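Local coordinates for cysteine desulfurase (Elizabethkingia anophelis NUHP1, PDB 5VPR), which probably removes sulfur from L-cysteine with a pyridoxal 5'-phosphate cofactor, leaving L-alanine and passing the sulfur to a carrier, at residues F10-Q13 against E14-Q18; N106-A109 against Y110-D114; I401-E404 against G405-A409. All coordinates share one frame; numbering follows the deposited sequence.

Contact 1: residues F10-Q13 against E14-Q18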
loop_
_atom_site.group_PDB
_atom_site.type_symbol
_atom_site.label_atom_id
_atom_site.label_comp_id
_atom_site.label_asym_id
_atom_site.label_seq_id
_atom_site.Cartn_x
_atom_site.Cartn_y
_atom_site.Cartn_z
ATOM N N PHE A 10 -1.453 20.480 13.379
ATOM C CA PHE A 10 -0.647 19.277 13.169
ATOM C C PHE A 10 0.564 19.337 14.096
ATOM O O PHE A 10 1.530 20.055 13.819
ATOM C CB PHE A 10 -0.225 19.174 11.703
ATOM C CG PHE A 10 0.583 17.948 11.382
ATOM C CD1 PHE A 10 -0.044 16.756 11.045
ATOM C CD2 PHE A 10 1.968 17.988 11.401
ATOM C CE1 PHE A 10 0.698 15.626 10.745
ATOM C CE2 PHE A 10 2.715 16.860 11.102
ATOM C CZ PHE A 10 2.078 15.678 10.775
ATOM N N ASP A 11 0.517 18.578 15.192
ATOM C CA ASP A 11 1.578 18.558 16.203
ATOM C C ASP A 11 2.331 17.236 16.074
ATOM O O ASP A 11 1.854 16.193 16.530
ATOM C CB ASP A 11 0.994 18.746 17.604
ATOM C CG ASP A 11 2.045 18.658 18.708
ATOM O OD1 ASP A 11 3.259 18.657 18.406
ATOM O OD2 ASP A 11 1.649 18.592 19.892
ATOM N N ILE A 12 3.523 17.290 15.474
ATOM C CA ILE A 12 4.301 16.075 15.248
ATOM C C ILE A 12 4.588 15.355 16.559
ATOM O O ILE A 12 4.638 14.118 16.601
ATOM C CB ILE A 12 5.597 16.413 14.483
ATOM C CG1 ILE A 12 6.415 15.145 14.217
ATOM C CG2 ILE A 12 6.426 17.461 15.238
ATOM C CD1 ILE A 12 5.695 14.122 13.372
ATOM N N GLN A 13 4.760 16.102 17.650
ATOM C CA GLN A 13 5.055 15.472 18.932
ATOM C C GLN A 13 3.825 14.779 19.506
ATOM O O GLN A 13 3.939 13.719 20.128
ATOM C CB GLN A 13 5.612 16.505 19.917
ATOM C CG GLN A 13 7.050 16.951 19.608
ATOM C CD GLN A 13 8.012 15.774 19.424
ATOM O OE1 GLN A 13 8.062 14.859 20.247
ATOM N NE2 GLN A 13 8.774 15.796 18.336
ATOM N N GLU A 14 2.640 15.362 19.322
ATOM C CA GLU A 14 1.435 14.662 19.747
ATOM C C GLU A 14 1.255 13.379 18.946
ATOM O O GLU A 14 0.854 12.345 19.494
ATOM C CB GLU A 14 0.219 15.578 19.608
ATOM C CG GLU A 14 -1.005 15.120 20.392
ATOM C CD GLU A 14 -1.787 14.020 19.686
ATOM O OE1 GLU A 14 -1.626 13.860 18.457
ATOM O OE2 GLU A 14 -2.565 13.315 20.363
ATOM N N ILE A 15 1.569 13.423 17.647
ATOM C CA ILE A 15 1.451 12.231 16.808
ATOM C C ILE A 15 2.395 11.141 17.300
ATOM O O ILE A 15 1.992 9.988 17.493
ATOM C CB ILE A 15 1.734 12.578 15.334
ATOM C CG1 ILE A 15 0.699 13.560 14.772
ATOM C CG2 ILE A 15 1.830 11.309 14.495
ATOM C CD1 ILE A 15 -0.713 13.142 14.992
ATOM N N ARG A 16 3.675 11.492 17.501
ATOM C CA ARG A 16 4.671 10.492 17.883
ATOM C C ARG A 16 4.362 9.885 19.245
ATOM O O ARG A 16 4.702 8.723 19.498
ATOM C CB ARG A 16 6.082 11.104 17.896
ATOM C CG ARG A 16 6.686 11.344 16.508
ATOM C CD ARG A 16 8.077 11.972 16.572
ATOM N NE ARG A 16 9.073 11.113 17.218
ATOM C CZ ARG A 16 9.774 10.167 16.598
ATOM N NH1 ARG A 16 9.594 9.930 15.301
ATOM N NH2 ARG A 16 10.655 9.447 17.280
ATOM N N SER A 17 3.734 10.655 20.139
ATOM C CA SER A 17 3.376 10.117 21.447
ATOM C C SER A 17 2.369 8.973 21.352
ATOM O O SER A 17 2.236 8.199 22.303
ATOM C CB SER A 17 2.829 11.239 22.341
ATOM O OG SER A 17 1.648 11.801 21.796
ATOM N N GLN A 18 1.667 8.835 20.225
ATOM C CA GLN A 18 0.700 7.754 20.076
ATOM C C GLN A 18 1.336 6.432 19.658
ATOM O O GLN A 18 0.635 5.416 19.640
ATOM C CB GLN A 18 -0.383 8.148 19.057
ATOM C CG GLN A 18 -1.096 9.463 19.408
ATOM C CD GLN A 18 -2.146 9.878 18.383
ATOM O OE1 GLN A 18 -2.957 9.063 17.932
ATOM N NE2 GLN A 18 -2.141 11.156 18.022
#

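Contact 2: residues N106-A109 against Y110-D114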
loop_
_atom_site.group_PDB
_atom_site.type_symbol
_atom_site.label_atom_id
_atom_site.label_comp_id
_atom_site.label_asym_id
_atom_site.label_seq_id
_atom_site.Cartn_x
_atom_site.Cartn_y
_atom_site.Cartn_z
ATOM N N ASN A 106 -5.313 -12.430 -5.686
ATOM C CA ASN A 106 -5.603 -13.826 -6.015
ATOM C C ASN A 106 -7.096 -14.070 -6.126
ATOM O O ASN A 106 -7.541 -14.875 -6.953
ATOM C CB ASN A 106 -4.997 -14.758 -4.961
ATOM C CG ASN A 106 -3.560 -15.115 -5.268
ATOM O OD1 ASN A 106 -3.287 -15.956 -6.123
ATOM N ND2 ASN A 106 -2.632 -14.472 -4.577
ATOM N N LEU A 107 -7.881 -13.403 -5.279
ATOM C CA LEU A 107 -9.332 -13.505 -5.354
ATOM C C LEU A 107 -9.830 -13.106 -6.740
ATOM O O LEU A 107 -10.632 -13.820 -7.353
ATOM C CB LEU A 107 -9.957 -12.625 -4.270
ATOM C CG LEU A 107 -11.463 -12.631 -3.975
ATOM C CD1 LEU A 107 -11.688 -11.886 -2.680
ATOM C CD2 LEU A 107 -12.325 -12.009 -5.080
ATOM N N VAL A 108 -9.374 -11.959 -7.250
ATOM C CA VAL A 108 -9.824 -11.539 -8.574
ATOM C C VAL A 108 -9.253 -12.459 -9.642
ATOM O O VAL A 108 -9.966 -12.876 -10.560
ATOM C CB VAL A 108 -9.458 -10.066 -8.835
ATOM C CG1 VAL A 108 -9.745 -9.682 -10.303
ATOM C CG2 VAL A 108 -10.221 -9.145 -7.874
ATOM N N ALA A 109 -7.965 -12.797 -9.547
ATOM C CA ALA A 109 -7.349 -13.583 -10.615
ATOM C C ALA A 109 -8.044 -14.924 -10.778
ATOM O O ALA A 109 -8.265 -15.384 -11.906
ATOM C CB ALA A 109 -5.855 -13.788 -10.353
ATOM N N TYR A 110 -8.408 -15.562 -9.662
ATOM C CA TYR A 110 -9.098 -16.845 -9.744
ATOM C C TYR A 110 -10.527 -16.673 -10.241
ATOM O O TYR A 110 -11.003 -17.473 -11.052
ATOM C CB TYR A 110 -9.087 -17.548 -8.382
ATOM C CG TYR A 110 -7.819 -18.317 -8.071
ATOM C CD1 TYR A 110 -7.048 -18.008 -6.952
ATOM C CD2 TYR A 110 -7.398 -19.359 -8.888
ATOM C CE1 TYR A 110 -5.889 -18.717 -6.659
ATOM C CE2 TYR A 110 -6.241 -20.073 -8.604
ATOM C CZ TYR A 110 -5.490 -19.747 -7.489
ATOM O OH TYR A 110 -4.341 -20.453 -7.208
ATOM N N ALA A 111 -11.229 -15.635 -9.774
ATOM C CA ALA A 111 -12.611 -15.445 -10.198
ATOM C C ALA A 111 -12.722 -15.021 -11.666
ATOM O O ALA A 111 -13.769 -15.244 -12.280
ATOM C CB ALA A 111 -13.303 -14.430 -9.284
ATOM N N MET A 112 -11.672 -14.432 -12.253
ATOM C CA MET A 112 -11.724 -14.071 -13.670
ATOM C C MET A 112 -11.639 -15.284 -14.587
ATOM O O MET A 112 -11.963 -15.159 -15.774
ATOM C CB MET A 112 -10.591 -13.109 -14.051
ATOM C CG MET A 112 -10.710 -11.700 -13.496
ATOM S SD MET A 112 -12.057 -10.744 -14.206
ATOM C CE MET A 112 -11.627 -10.791 -15.946
ATOM N N THR A 113 -11.197 -16.436 -14.065
ATOM C CA THR A 113 -10.886 -17.590 -14.910
ATOM C C THR A 113 -12.002 -17.883 -15.904
ATOM O O THR A 113 -11.737 -18.163 -17.081
ATOM C CB THR A 113 -10.612 -18.827 -14.042
ATOM O OG1 THR A 113 -9.444 -18.609 -13.237
ATOM C CG2 THR A 113 -10.392 -20.068 -14.920
ATOM N N ASP A 114 -13.258 -17.783 -15.460
ATOM C CA ASP A 114 -14.393 -18.109 -16.313
ATOM C C ASP A 114 -14.685 -17.040 -17.361
ATOM O O ASP A 114 -15.319 -17.349 -18.374
ATOM C CB ASP A 114 -15.644 -18.346 -15.461
ATOM C CG ASP A 114 -15.732 -19.772 -14.924
ATOM O OD1 ASP A 114 -14.902 -20.620 -15.324
ATOM O OD2 ASP A 114 -16.636 -20.044 -14.103
#

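Contact 3: residues I401-E404 against G405-A409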
loop_
_atom_site.group_PDB
_atom_site.type_symbol
_atom_site.label_atom_id
_atom_site.label_comp_id
_atom_site.label_asym_id
_atom_site.label_seq_id
_atom_site.Cartn_x
_atom_site.Cartn_y
_atom_site.Cartn_z
ATOM N N ILE A 401 19.627 12.608 11.027
ATOM C CA ILE A 401 20.319 11.435 11.555
ATOM C C ILE A 401 20.634 10.460 10.430
ATOM O O ILE A 401 21.720 9.867 10.385
ATOM C CB ILE A 401 19.474 10.781 12.665
ATOM C CG1 ILE A 401 19.411 11.698 13.888
ATOM C CG2 ILE A 401 20.023 9.409 13.042
ATOM C CD1 ILE A 401 18.550 11.154 14.993
ATOM N N LEU A 402 19.693 10.292 9.497
ATOM C CA LEU A 402 19.917 9.448 8.328
ATOM C C LEU A 402 21.058 9.985 7.476
ATOM O O LEU A 402 21.965 9.244 7.085
ATOM C CB LEU A 402 18.629 9.365 7.496
ATOM C CG LEU A 402 18.786 8.767 6.104
ATOM C CD1 LEU A 402 19.110 7.293 6.229
ATOM C CD2 LEU A 402 17.537 8.966 5.266
ATOM N N THR A 403 21.020 11.282 7.171
ATOM C CA THR A 403 22.023 11.863 6.288
ATOM C C THR A 403 23.419 11.790 6.900
ATOM O O THR A 403 24.383 11.427 6.215
ATOM C CB THR A 403 21.643 13.306 5.950
ATOM O OG1 THR A 403 20.368 13.312 5.284
ATOM C CG2 THR A 403 22.678 13.920 5.036
ATOM N N GLU A 404 23.553 12.126 8.187
ATOM C CA GLU A 404 24.858 11.989 8.831
ATOM C C GLU A 404 25.288 10.532 8.890
ATOM O O GLU A 404 26.483 10.232 8.773
ATOM C CB GLU A 404 24.835 12.592 10.239
ATOM C CG GLU A 404 24.604 14.093 10.242
ATOM C CD GLU A 404 25.604 14.837 9.358
ATOM O OE1 GLU A 404 26.809 14.848 9.704
ATOM O OE2 GLU A 404 25.186 15.395 8.314
ATOM N N GLY A 405 24.326 9.617 9.056
ATOM C CA GLY A 405 24.654 8.199 9.044
ATOM C C GLY A 405 25.174 7.734 7.698
ATOM O O GLY A 405 26.095 6.913 7.627
ATOM N N VAL A 406 24.599 8.256 6.610
ATOM C CA VAL A 406 25.032 7.840 5.280
ATOM C C VAL A 406 26.438 8.357 4.990
ATOM O O VAL A 406 27.284 7.630 4.457
ATOM C CB VAL A 406 24.010 8.297 4.220
ATOM C CG1 VAL A 406 24.610 8.216 2.832
ATOM C CG2 VAL A 406 22.745 7.442 4.302
ATOM N N LYS A 407 26.710 9.620 5.338
ATOM C CA LYS A 407 28.066 10.150 5.217
ATOM C C LYS A 407 29.062 9.311 6.009
ATOM O O LYS A 407 30.154 9.002 5.518
ATOM C CB LYS A 407 28.110 11.603 5.689
ATOM C CG LYS A 407 27.259 12.544 4.859
ATOM C CD LYS A 407 27.299 13.971 5.383
ATOM C CE LYS A 407 26.294 14.849 4.635
ATOM N NZ LYS A 407 26.544 16.299 4.868
ATOM N N LYS A 408 28.701 8.931 7.238
ATOM C CA LYS A 408 29.619 8.139 8.058
ATOM C C LYS A 408 29.866 6.773 7.431
ATOM O O LYS A 408 31.004 6.288 7.414
ATOM C CB LYS A 408 29.069 8.002 9.481
ATOM C CG LYS A 408 29.830 7.044 10.377
ATOM C CD LYS A 408 29.299 7.084 11.808
ATOM C CE LYS A 408 30.001 6.045 12.687
ATOM N NZ LYS A 408 29.638 6.112 14.138
ATOM N N ALA A 409 28.812 6.158 6.878
ATOM C CA ALA A 409 28.946 4.852 6.240
ATOM C C ALA A 409 29.939 4.893 5.085
ATOM O O ALA A 409 30.805 4.020 4.959
ATOM C CB ALA A 409 27.580 4.374 5.750
#

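Contact 1: residues F10-Q13 against E14-Q18
Asp11 caps the short helix 12-17 near the N-terminus of the chain and lays its carboxylate beside Glu14, one turn on. It is the N-cap residue: its OD1 accepts from Gln13 N at 3.1 Å, the donor coming in from above the carboxylate plane, 57° out of it. With CG anti to the backbone N (chi1 177°), OD2 rests 3.3 Å from CB of Glu14. The two acidic side chains cross at about a right angle, and Glu14 bends away at chi2, holding its OE1 5.9 Å from Asp11 OD2.

Backbone bonds carry the turn itself: Ile15 N donates to Asp11 O, Arg16 N to Ile12 O and Ser17 N to Gln13 O. Ser17 OG, one turn after Glu14, also points at Glu14 O, though the 2.5 Å between them is too short to be taken literally.

Side-chain carbons pack against carbonyl oxygens. Ile15 CG1 lies 3.4 Å from Asp11 O, while its side chain reaches Val303 of helix 287-303. Arg16 NH1 is taken up by Tyr393 O and by a salt bridge to Glu398; nearer the backbone its CG passes Ile12 O, and its CD lies loosely beside Ile12 CG1, at 4.3 Å.

Contact 2: residues N106-A109 against Y110-D114
Tyr110 N, Ala111 N and Met112 N donate to Asn106 O, Leu107 O and Val108 O in three successive i to i+4 hydrogen bonds in helix 101-111 and the residue after it.

On one flank Tyr110 lies close to the carbonyl that its own N-H binds. Its CG lies opposite the carbonyl carbon and beside the backbone N (chi1 -83°), which swings the ring back along the helix until CD1 is 3.2 Å from Asn106 O. Asn106 and Tyr110 run side by side in the same direction, amide and ring planes 31° apart, with Asn106 OD1 3.8 Å from Tyr110 CE1. The other end of that amide is held from behind, since ND2 donates to Thr102 O one turn earlier. Tyr110 also touches Arg142 of helix 134-142.

The buried flank is apolar. Val108 and Met112 lie alongside each other, CG1 of the valine 3.9 Å from CG of the methionine, and the same CG sits 3.2 Å from Val108 O. Bends at chi2 and chi3 carry the rest of Met112 away from this turn; Val108 meets Phe205 and Met112 meets Phe203, both on strand 203-207.

Further on, Tyr110 O accepts twice from Thr113, from N at 3.2 Å and from OG1 at 2.9 Å, both reaching it from the same face of its carbonyl plane. Thr113 OG1 is in turn bonded to Arg142 NH2, tying the turn to the next helix.

The i to i+3 bond from Thr113 N leads into the 3-10 segment that starts at Thr113, while helix 101-111 packs through strands 203-207 and 241-245 on the seven-stranded mixed sheet of the class-V aminotransferase fold.

Contact 3: residues I401-E404 against G405-A409
Lys407 reaches back along helix 396-413 over the turn that holds Thr403 and Glu404. Its CB lies 3.7 Å from Glu404 O, and CG, set beside the backbone N at chi1 -63°, closes to 3.4 Å from Thr403 O, the carbonyl that also accepts from Lys407 N. Beyond CG the chain is fully extended. CD lies 3.9 Å from Glu404 OE2 and 4.0 Å from Thr403 O. CE then meets the methyl CG2 of Thr403 at 3.8 Å, the two side chains lying alongside and pointing the same way. NZ, at the tip, comes to 3.8 Å from Glu404 OE2, a long salt bridge; at this length the attraction is probably modest. Glu404 gets there by bending at chi2 (-54°), its chain crossing the lysine obliquely. Thr403 turns its hydroxyl the other way along the helix, where OG1 bonds to Ile399 O.

The helix around it is regular: Gly405 N, Val406 N, Lys407 N and Lys408 N bind the carbonyls four residues back. On another flank Leu402 CD1 touches Val406 CG2 at 4.1 Å, again side by side.

These flanks have different neighbours. Thr403 packs against Lys322 and Leu323 of helix 305-324, and Val406 and Lys407 touch Ile326 in the loop that follows it. Ile401 and Leu402 lie on Ile364, Leu402 also touching Leu34, so helix 396-413 packs on neighbouring flanks against both helix 305-324 and strand 364-365 of the small three-stranded sheet.

How the contacts relate
Three local contacts, each on a helix, come in series along the chain: contact 1 on helix 12-17, contact 2 on helix 101-111 and contact 3 on helix 396-413. Contacts 1 and 3 are comparatively near, centres 25 Å apart and nearest atoms about 8 Å, and do not touch; both pack on helix 305-324, and helix 12-17 is joined to the start of helix 396-413, which carries contact 3. The two ends of the chain thus meet in one region. Contact 2 lies across the chain's centre from both, its centre 42 Å from that of contact 1 and 46 Å from that of contact 3, packed on the seven-stranded sheet.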